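Local coordinates for protein NAD-dependent epimerase/dehydratase (Methanobrevibacter ruminantium, PDB 6DNT) that probably interconverts UDP-N-acetylglucosamine and UDP-N-acetylgalactosamine by NAD-dependent epimerisation at C4, and also binds UDP-N-acetylmuramic acid, at residues K147-S153 with D198-Y204; K255-S260 with K318-K322; P164-S168 with G267-V271. All blocks are in the same frame, centred on the assembly; numbering follows the deposited sequence.

Contact 1 of 3, residues K147-S153 with D198-Y204. With NAD (nicotinamide-adenine-dinucleotide), chain B.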
loop_
_atom_site.group_PDB
_atom_site.type_symbol
_atom_site.label_atom_id
_atom_site.label_comp_id
_atom_site.label_asym_id
_atom_site.label_seq_id
_atom_site.Cartn_x
_atom_site.Cartn_y
_atom_site.Cartn_z
ATOM N N LYS A 147 -5.554 19.137 8.609
ATOM C CA LYS A 147 -5.686 17.704 8.856
ATOM C C LYS A 147 -6.496 17.022 7.765
ATOM O O LYS A 147 -7.490 17.580 7.286
ATOM C CB LYS A 147 -6.354 17.462 10.198
ATOM C CG LYS A 147 -6.163 16.054 10.750
ATOM C CD LYS A 147 -5.340 16.064 12.011
ATOM C CE LYS A 147 -5.407 14.737 12.715
ATOM N NZ LYS A 147 -5.581 14.913 14.181
ATOM N N VAL A 148 -6.108 15.784 7.449
ATOM C CA VAL A 148 -6.864 14.887 6.577
ATOM C C VAL A 148 -7.472 13.789 7.453
ATOM O O VAL A 148 -6.755 13.221 8.274
ATOM C CB VAL A 148 -5.928 14.222 5.553
ATOM C CG1 VAL A 148 -6.663 13.131 4.780
ATOM C CG2 VAL A 148 -5.316 15.263 4.618
ATOM N N ILE A 149 -8.766 13.484 7.305
ATOM C CA ILE A 149 -9.377 12.418 8.079
ATOM C C ILE A 149 -9.770 11.403 7.014
ATOM O O ILE A 149 -10.622 11.693 6.184
ATOM C CB ILE A 149 -10.566 12.912 8.912
ATOM C CG1 ILE A 149 -10.159 14.114 9.802
ATOM C CG2 ILE A 149 -11.082 11.762 9.769
ATOM C CD1 ILE A 149 -10.184 15.465 9.105
ATOM N N PHE A 150 -9.115 10.243 7.029
ATOM C CA PHE A 150 -9.259 9.229 5.978
ATOM C C PHE A 150 -10.089 8.041 6.465
ATOM O O PHE A 150 -9.859 7.543 7.550
ATOM C CB PHE A 150 -7.879 8.718 5.548
ATOM C CG PHE A 150 -7.938 7.592 4.555
ATOM C CD1 PHE A 150 -8.538 7.769 3.320
ATOM C CD2 PHE A 150 -7.430 6.333 4.870
ATOM C CE1 PHE A 150 -8.625 6.726 2.413
ATOM C CE2 PHE A 150 -7.515 5.287 3.962
ATOM C CZ PHE A 150 -8.106 5.478 2.736
ATOM N N SER A 151 -11.034 7.603 5.632
ATOM C CA SER A 151 -11.887 6.454 5.915
ATOM C C SER A 151 -11.197 5.176 5.448
ATOM O O SER A 151 -11.140 4.901 4.261
ATOM C CB SER A 151 -13.220 6.593 5.174
ATOM O OG SER A 151 -13.954 7.674 5.688
ATOM N N SER A 152 -10.651 4.428 6.396
ATOM C CA SER A 152 -10.072 3.111 6.141
ATOM C C SER A 152 -11.055 2.056 6.626
ATOM O O SER A 152 -12.230 2.364 6.847
ATOM C CB SER A 152 -8.713 2.982 6.825
ATOM O OG SER A 152 -8.073 1.807 6.389
ATOM N N SER A 153 -10.595 0.819 6.786
ATOM C CA SER A 153 -11.491 -0.299 7.041
ATOM C C SER A 153 -10.787 -1.382 7.815
ATOM O O SER A 153 -9.609 -1.643 7.584
ATOM C CB SER A 153 -11.955 -0.895 5.701
ATOM O OG SER A 153 -12.726 -2.055 5.921
ATOM N N ASP A 198 -0.565 16.327 8.528
ATOM C CA ASP A 198 -1.184 15.676 9.668
ATOM C C ASP A 198 -2.438 14.935 9.223
ATOM O O ASP A 198 -3.146 15.383 8.329
ATOM C CB ASP A 198 -1.512 16.713 10.741
ATOM C CG ASP A 198 -0.256 17.244 11.435
ATOM O OD1 ASP A 198 0.817 16.598 11.356
ATOM O OD2 ASP A 198 -0.353 18.324 12.044
ATOM N N TYR A 199 -2.694 13.797 9.846
ATOM C CA TYR A 199 -3.782 12.930 9.405
ATOM C C TYR A 199 -4.240 12.005 10.512
ATOM O O TYR A 199 -3.481 11.694 11.425
ATOM C CB TYR A 199 -3.344 12.072 8.203
ATOM C CG TYR A 199 -2.430 10.934 8.617
ATOM C CD1 TYR A 199 -1.082 11.145 8.791
ATOM C CD2 TYR A 199 -2.934 9.662 8.894
ATOM C CE1 TYR A 199 -0.238 10.124 9.202
ATOM C CE2 TYR A 199 -2.108 8.644 9.320
ATOM C CZ TYR A 199 -0.756 8.873 9.460
ATOM O OH TYR A 199 0.089 7.854 9.863
ATOM N N VAL A 200 -5.486 11.555 10.401
ATOM C CA VAL A 200 -5.947 10.381 11.122
ATOM C C VAL A 200 -6.584 9.454 10.097
ATOM O O VAL A 200 -7.380 9.901 9.274
ATOM C CB VAL A 200 -6.958 10.709 12.231
ATOM C CG1 VAL A 200 -7.656 9.441 12.712
ATOM C CG2 VAL A 200 -6.284 11.408 13.412
ATOM N N ALA A 201 -6.211 8.178 10.144
ATOM C CA ALA A 201 -6.855 7.149 9.359
ATOM C C ALA A 201 -7.754 6.381 10.313
ATOM O O ALA A 201 -7.309 5.907 11.359
ATOM C CB ALA A 201 -5.810 6.237 8.737
ATOM N N LEU A 202 -9.025 6.271 9.964
ATOM C CA LEU A 202 -10.005 5.611 10.823
ATOM C C LEU A 202 -10.376 4.253 10.226
ATOM O O LEU A 202 -10.913 4.188 9.127
ATOM C CB LEU A 202 -11.240 6.497 10.966
ATOM C CG LEU A 202 -11.017 7.843 11.671
ATOM C CD1 LEU A 202 -12.235 8.734 11.532
ATOM C CD2 LEU A 202 -10.656 7.656 13.142
ATOM N N ARG A 203 -10.108 3.171 10.954
ATOM C CA ARG A 203 -10.459 1.836 10.479
ATOM C C ARG A 203 -11.866 1.503 10.965
ATOM O O ARG A 203 -12.053 1.094 12.118
ATOM C CB ARG A 203 -9.458 0.803 10.948
ATOM C CG ARG A 203 -8.097 0.969 10.299
ATOM C CD ARG A 203 -7.116 -0.046 10.822
ATOM N NE ARG A 203 -5.805 0.156 10.227
ATOM C CZ ARG A 203 -4.669 -0.323 10.730
ATOM N NH1 ARG A 203 -4.651 -1.061 11.842
ATOM N NH2 ARG A 203 -3.526 -0.050 10.127
ATOM N N TYR A 204 -12.853 1.709 10.096
ATOM C CA TYR A 204 -14.243 1.416 10.469
ATOM C C TYR A 204 -14.468 -0.081 10.478
ATOM O O TYR A 204 -13.948 -0.813 9.635
ATOM C CB TYR A 204 -15.271 2.014 9.502
ATOM C CG TYR A 204 -15.126 3.481 9.182
ATOM C CD1 TYR A 204 -14.576 4.376 10.091
ATOM C CD2 TYR A 204 -15.553 3.963 7.959
ATOM C CE1 TYR A 204 -14.452 5.727 9.781
ATOM C CE2 TYR A 204 -15.444 5.307 7.637
ATOM C CZ TYR A 204 -14.884 6.178 8.550
ATOM O OH TYR A 204 -14.772 7.512 8.226
HETATM P PA NAD B . -20.709 5.162 -0.376
HETATM O O1A NAD B . -22.096 5.426 0.130
HETATM O O2A NAD B . -20.549 4.456 -1.677
HETATM O O5B NAD B . -19.970 6.594 -0.422
HETATM C C5B NAD B . -18.880 6.843 -1.307
HETATM C C4B NAD B . -19.192 8.158 -1.991
HETATM O O4B NAD B . -18.075 8.514 -2.809
HETATM C C3B NAD B . -20.401 8.075 -2.916
HETATM O O3B NAD B . -21.265 9.168 -2.639
HETATM C C2B NAD B . -19.828 8.102 -4.324
HETATM O O2B NAD B . -20.659 8.714 -5.325
HETATM C C1B NAD B . -18.527 8.852 -4.116
HETATM N N9A NAD B . -17.416 8.500 -5.011
HETATM C C8A NAD B . -16.921 7.264 -5.268
HETATM N N7A NAD B . -15.844 7.338 -6.090
HETATM C C5A NAD B . -15.622 8.659 -6.328
HETATM C C6A NAD B . -14.647 9.443 -7.103
HETATM N N6A NAD B . -13.678 8.819 -7.790
HETATM N N1A NAD B . -14.776 10.806 -7.092
HETATM C C2A NAD B . -15.750 11.427 -6.403
HETATM N N3A NAD B . -16.678 10.772 -5.667
HETATM C C4A NAD B . -16.645 9.409 -5.610
HETATM O O3 NAD B . -19.862 4.369 0.741
HETATM P PN NAD B . -19.838 4.561 2.313
HETATM O O1N NAD B . -20.410 5.882 2.733
HETATM O O2N NAD B . -20.344 3.299 2.957
HETATM O O5D NAD B . -18.252 4.570 2.533
HETATM C C5D NAD B . -17.578 5.802 2.811
HETATM C C4D NAD B . -16.121 5.479 3.134
HETATM O O4D NAD B . -16.072 4.651 4.298
HETATM C C3D NAD B . -15.414 4.722 2.017
HETATM O O3D NAD B . -14.043 5.147 1.911
HETATM C C2D NAD B . -15.486 3.288 2.480
HETATM O O2D NAD B . -14.464 2.489 1.897
HETATM C C1D NAD B . -15.350 3.453 3.976
HETATM N N1N NAD B . -15.872 2.340 4.778
HETATM C C2N NAD B . -17.188 2.067 4.824
HETATM C C3N NAD B . -17.670 1.021 5.604
HETATM C C7N NAD B . -19.133 0.654 5.688
HETATM O O7N NAD B . -19.456 -0.284 6.409
HETATM N N7N NAD B . -20.057 1.296 4.979
HETATM C C4N NAD B . -16.746 0.278 6.345
HETATM C C5N NAD B . -15.394 0.567 6.277
HETATM C C6N NAD B . -14.974 1.605 5.468
#
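The Phe150 ring turns an edge to Ala201, whose CB lies near the ring plane, 4.2 Å from Phe150 CD2. The Tyr204 ring meets NAD in the same manner, with O4D of the nicotinamide ribose near its plane and 3.5 Å from Tyr204 CE2, while Ser151 OG and Ser152 O approach that ring obliquely. These residues sit on adjacent parallel strands of a Rossmann-type sheet, joined in a beta-alpha-beta crossover by helix 176-195, and the two short strands are twisted by 37°. Phe150 holds the middle of the ladder: its N donates to Val200 O and its O accepts from Leu202 N, each at 2.9 Å and almost straight. The final rung, Tyr204 N to Ser152 O, is weak at 3.4 Å. With CG anti to the backbone N (chi1 175°), the Phe150 ring packs on Cys184 and Leu188 of helix 176-195. At the far end the bent Lys147 chain crosses Val200 at a slant, its CE 3.5 Å from Val200 CG2, and its NZ is bound by three carbonyl oxygens, those of Ser260, Ser263 and Tyr265. Towards the cofactor, Ser153 OG hydrogen-bonds O4 of the bound UDP-N-acetylmuramic acid. Beside the nicotinamide ribose, Tyr204 OH donates to Ser151 OG at 2.7 Å.

Contact 2 of 3, residues K255-S260 with K318-K322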
loop_
_atom_site.group_PDB
_atom_site.type_symbol
_atom_site.label_atom_id
_atom_site.label_comp_id
_atom_site.label_asym_id
_atom_site.label_seq_id
_atom_site.Cartn_x
_atom_site.Cartn_y
_atom_site.Cartn_z
ATOM N N LYS A 255 -19.274 11.362 14.278
ATOM C CA LYS A 255 -18.655 11.960 15.473
ATOM C C LYS A 255 -17.143 11.701 15.544
ATOM O O LYS A 255 -16.353 12.620 15.803
ATOM C CB LYS A 255 -19.315 11.451 16.759
ATOM C CG LYS A 255 -20.633 12.126 17.087
ATOM C CD LYS A 255 -21.142 11.703 18.464
ATOM C CE LYS A 255 -22.595 12.118 18.679
ATOM N NZ LYS A 255 -23.061 11.750 20.048
ATOM N N ALA A 256 -16.742 10.454 15.303
ATOM C CA ALA A 256 -15.322 10.086 15.304
ATOM C C ALA A 256 -14.532 10.877 14.265
ATOM O O ALA A 256 -13.401 11.266 14.520
ATOM C CB ALA A 256 -15.154 8.584 15.076
ATOM N N ASN A 257 -15.133 11.107 13.100
ATOM C CA ASN A 257 -14.487 11.904 12.065
ATOM C C ASN A 257 -14.215 13.319 12.563
ATOM O O ASN A 257 -13.098 13.837 12.437
ATOM C CB ASN A 257 -15.342 11.955 10.793
ATOM C CG ASN A 257 -14.976 10.871 9.809
ATOM O OD1 ASN A 257 -14.244 11.123 8.864
ATOM N ND2 ASN A 257 -15.466 9.659 10.035
ATOM N N ILE A 258 -15.237 13.921 13.160
ATOM C CA ILE A 258 -15.166 15.322 13.581
ATOM C C ILE A 258 -14.199 15.489 14.748
ATOM O O ILE A 258 -13.374 16.412 14.736
ATOM C CB ILE A 258 -16.568 15.870 13.900
ATOM C CG1 ILE A 258 -17.389 15.895 12.601
ATOM C CG2 ILE A 258 -16.484 17.272 14.493
ATOM C CD1 ILE A 258 -18.878 16.081 12.789
ATOM N N LEU A 259 -14.266 14.589 15.719
ATOM C CA LEU A 259 -13.308 14.574 16.825
ATOM C C LEU A 259 -11.861 14.353 16.360
ATOM O O LEU A 259 -10.937 14.955 16.916
ATOM C CB LEU A 259 -13.706 13.529 17.872
ATOM C CG LEU A 259 -14.957 13.878 18.683
ATOM C CD1 LEU A 259 -15.451 12.681 19.470
ATOM C CD2 LEU A 259 -14.681 15.044 19.623
ATOM N N SER A 260 -11.661 13.525 15.331
ATOM C CA SER A 260 -10.323 13.286 14.784
ATOM C C SER A 260 -9.729 14.548 14.150
ATOM O O SER A 260 -8.511 14.803 14.250
ATOM C CB SER A 260 -10.347 12.171 13.736
ATOM O OG SER A 260 -10.708 10.944 14.327
ATOM N N LYS A 318 -7.423 8.522 22.182
ATOM C CA LYS A 318 -6.585 9.496 21.461
ATOM C C LYS A 318 -7.362 10.637 20.824
ATOM O O LYS A 318 -6.795 11.703 20.610
ATOM C CB LYS A 318 -5.741 8.819 20.363
ATOM C CG LYS A 318 -4.765 7.748 20.834
ATOM C CD LYS A 318 -3.702 8.324 21.754
ATOM C CE LYS A 318 -2.535 7.361 21.941
ATOM N NZ LYS A 318 -2.959 6.109 22.623
ATOM N N ILE A 319 -8.636 10.419 20.500
ATOM C CA ILE A 319 -9.496 11.472 19.962
ATOM C C ILE A 319 -10.637 11.841 20.920
ATOM O O ILE A 319 -11.600 12.482 20.526
ATOM C CB ILE A 319 -10.029 11.109 18.551
ATOM C CG1 ILE A 319 -10.806 9.788 18.558
ATOM C CG2 ILE A 319 -8.868 11.009 17.569
ATOM C CD1 ILE A 319 -11.720 9.632 17.362
ATOM N N SER A 320 -10.495 11.457 22.189
ATOM C CA SER A 320 -11.512 11.686 23.219
ATOM C C SER A 320 -12.922 11.248 22.804
ATOM O O SER A 320 -13.894 11.951 23.064
ATOM C CB SER A 320 -11.501 13.162 23.639
ATOM O OG SER A 320 -10.187 13.550 24.020
ATOM N N PHE A 321 -13.023 10.081 22.166
ATOM C CA PHE A 321 -14.318 9.558 21.746
ATOM C C PHE A 321 -14.738 8.336 22.562
ATOM O O PHE A 321 -14.001 7.363 22.653
ATOM C CB PHE A 321 -14.305 9.229 20.255
ATOM C CG PHE A 321 -15.632 8.756 19.720
ATOM C CD1 PHE A 321 -16.827 9.426 20.040
ATOM C CD2 PHE A 321 -15.695 7.660 18.871
ATOM C CE1 PHE A 321 -18.043 8.987 19.536
ATOM C CE2 PHE A 321 -16.914 7.218 18.370
ATOM C CZ PHE A 321 -18.082 7.890 18.691
ATOM N N LYS A 322 -15.924 8.418 23.163
ATOM C CA LYS A 322 -16.548 7.299 23.872
ATOM C C LYS A 322 -17.882 7.041 23.180
ATOM O O LYS A 322 -18.833 7.787 23.389
ATOM C CB LYS A 322 -16.765 7.634 25.361
ATOM C CG LYS A 322 -15.533 7.454 26.245
ATOM C CD LYS A 322 -15.795 7.823 27.711
ATOM C CE LYS A 322 -14.573 7.621 28.599
ATOM N NZ LYS A 322 -14.807 7.997 30.019
HETATM O O HOH W 1 -10.655 15.389 19.786
#
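Helix residues 255-260 lie beside the irregular segment 318-322, the backbones coming nearest at Ser260 and Ile319, whose CA atoms are 5.5 Å apart. Ile319 is the central side chain. Its CG1 sits between the backbone N and the carbonyl carbon (chi1 58°), and its CD1 ends 3.5 Å from Ser260 OG and 3.7 Å from Ala256 O. Ser260 OG donates back to Ala256 O at 2.7 Å, so that carbonyl takes two bonds from one residue, Ser260 N and OG reaching it from opposite faces of its plane. An alanine in place of Ser260 would probably leave Ala256 O with only the helical N-H of the pair and open a small gap against Ile319 CD1 and CG2. Phe321 lays one ring face over Ala256 CA. Leu259 crosses Phe321 at about a right angle, its CD1 3.6 Å from the ring's CD1. One water joins the backbones, donating to Leu259 O at 2.9 Å and to Ile319 O at 3.1 Å. The same helix rests through Ile258 on Ala55 and Leu56 of helix 47-56, and through Ser260 on Ile149 and Val200 of strands 147-153 and 199-208, while the 318-322 loop packs along it through Lys255, Ala256, Leu259 and Ser260.

Contact 3 of 3, residues P164-S168 with G267-V271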
loop_
_atom_site.group_PDB
_atom_site.type_symbol
_atom_site.label_atom_id
_atom_site.label_comp_id
_atom_site.label_asym_id
_atom_site.label_seq_id
_atom_site.Cartn_x
_atom_site.Cartn_y
_atom_site.Cartn_z
ATOM N N PRO A 164 -9.362 -9.008 20.787
ATOM C CA PRO A 164 -9.783 -7.856 19.960
ATOM C C PRO A 164 -8.611 -7.213 19.202
ATOM O O PRO A 164 -7.496 -7.095 19.743
ATOM C CB PRO A 164 -10.366 -6.889 20.976
ATOM C CG PRO A 164 -9.740 -7.259 22.276
ATOM C CD PRO A 164 -9.500 -8.730 22.225
ATOM N N LEU A 165 -8.865 -6.820 17.955
ATOM C CA LEU A 165 -7.784 -6.446 17.034
ATOM C C LEU A 165 -7.213 -5.087 17.366
ATOM O O LEU A 165 -7.926 -4.089 17.362
ATOM C CB LEU A 165 -8.275 -6.423 15.587
ATOM C CG LEU A 165 -8.745 -7.777 15.063
ATOM C CD1 LEU A 165 -9.592 -7.607 13.815
ATOM C CD2 LEU A 165 -7.554 -8.689 14.812
ATOM N N LYS A 166 -5.919 -5.057 17.653
ATOM C CA LYS A 166 -5.228 -3.814 17.937
ATOM C C LYS A 166 -4.723 -3.216 16.632
ATOM O O LYS A 166 -4.438 -3.940 15.681
ATOM C CB LYS A 166 -4.071 -4.061 18.896
ATOM C CG LYS A 166 -4.531 -4.543 20.259
ATOM C CD LYS A 166 -3.379 -4.637 21.250
ATOM C CE LYS A 166 -2.436 -5.790 20.946
ATOM N NZ LYS A 166 -3.104 -7.127 20.971
ATOM N N GLU A 167 -4.586 -1.894 16.602
ATOM C CA GLU A 167 -4.123 -1.201 15.395
ATOM C C GLU A 167 -2.718 -1.613 14.985
ATOM O O GLU A 167 -2.371 -1.522 13.817
ATOM C CB GLU A 167 -4.176 0.320 15.566
ATOM C CG GLU A 167 -5.587 0.893 15.667
ATOM C CD GLU A 167 -6.123 0.994 17.089
ATOM O OE1 GLU A 167 -5.523 0.409 18.036
ATOM O OE2 GLU A 167 -7.169 1.658 17.258
ATOM N N SER A 168 -1.922 -2.078 15.939
ATOM C CA SER A 168 -0.564 -2.557 15.674
ATOM C C SER A 168 -0.450 -3.876 14.908
ATOM O O SER A 168 0.651 -4.259 14.533
ATOM C CB SER A 168 0.195 -2.678 17.005
ATOM O OG SER A 168 -0.516 -3.506 17.911
ATOM N N GLY A 267 -2.240 9.430 13.237
ATOM C CA GLY A 267 -2.075 7.978 13.200
ATOM C C GLY A 267 -3.354 7.277 12.818
ATOM O O GLY A 267 -4.218 7.869 12.167
ATOM N N VAL A 268 -3.466 6.028 13.252
ATOM C CA VAL A 268 -4.552 5.135 12.826
ATOM C C VAL A 268 -5.330 4.684 14.056
ATOM O O VAL A 268 -4.722 4.369 15.086
ATOM C CB VAL A 268 -4.037 3.943 11.976
ATOM C CG1 VAL A 268 -3.024 3.080 12.719
ATOM C CG2 VAL A 268 -5.191 3.082 11.483
ATOM N N ILE A 269 -6.662 4.693 13.960
ATOM C CA ILE A 269 -7.540 4.359 15.091
ATOM C C ILE A 269 -8.693 3.488 14.591
ATOM O O ILE A 269 -9.320 3.815 13.598
ATOM C CB ILE A 269 -8.144 5.628 15.740
ATOM C CG1 ILE A 269 -7.050 6.588 16.225
ATOM C CG2 ILE A 269 -9.052 5.263 16.902
ATOM C CD1 ILE A 269 -7.589 7.946 16.630
ATOM N N ASN A 270 -8.961 2.385 15.286
ATOM C CA ASN A 270 -10.168 1.574 15.041
ATOM C C ASN A 270 -11.416 2.335 15.488
ATOM O O ASN A 270 -11.419 2.939 16.564
ATOM C CB ASN A 270 -10.143 0.274 15.848
ATOM C CG ASN A 270 -9.093 -0.698 15.382
ATOM O OD1 ASN A 270 -8.740 -0.748 14.212
ATOM N ND2 ASN A 270 -8.612 -1.522 16.308
ATOM N N VAL A 271 -12.487 2.292 14.702
ATOM C CA VAL A 271 -13.754 2.873 15.133
ATOM C C VAL A 271 -14.810 1.776 15.140
ATOM O O VAL A 271 -15.197 1.252 14.099
ATOM C CB VAL A 271 -14.210 4.079 14.284
ATOM C CG1 VAL A 271 -15.325 4.829 15.016
ATOM C CG2 VAL A 271 -13.044 5.016 14.035
HETATM O O HOH W 2 -9.482 2.454 18.746
#
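Glu167 OE2 takes the backbone N-H of Asn270 at 2.8 Å in a practically straight bond (178°), using its anti lone pair, the one away from OE1. A water lies 2.9 Å from that same Glu167 OE2 and 3.0 Å from Asn270 O. The second carboxylate oxygen, OE1, is met by Asn315 ND2. A bend at chi2 (91°) brings the acid back over the asparagine, and the carboxylate and amide planes stack only 13° apart, Glu167 CD lying 3.6 Å from Asn270 ND2. Strand 267-271 belongs to the Rossmann-type sheet: Gly267 and Ile269 pair with strand 199-208 on one side, and Glu167 meets the N-H of Asn270 along the other. The Asn270 amide has partners for both ends. Its OD1 is bound by Tyr157 OH, while ND2 bonds Asp312 O and also donates weakly to Leu165 O, 2.9 Å away but badly bent. Glu167 O in turn accepts from Arg203 NH1. The methylenes of Glu167 run beside Val268, CB 4.1 Å from Val268 CG1 and CG 3.6 Å from the carbonyl oxygen Val268 O.

Contacts 1 and 3 share a sheet: strand 199-208, paired with 147-153 in contact 1, pairs on its other side with 267-271, Ala201 N lying 2.9 Å from Gly267 O and Arg203 N 2.8 Å from Ile269 O, probable hydrogen bonds. Contact 2 packs against this sheet through helix 250-262. Two further probable bonds tie it to contact 1, Asn257 ND2 to Tyr204 OH and Lys147 NZ to Ser260 O, both 2.9 Å. Contacts 2 and 3 meet where Ala256 CB lies 3.8 Å from Val271 CG1. Contact 1 touches NAD directly; the nearest approach from the Ala256 side chain to NAD is about 12 Å, and that from Leu165 to UDP-N-acetylmuramic acid about 8 Å.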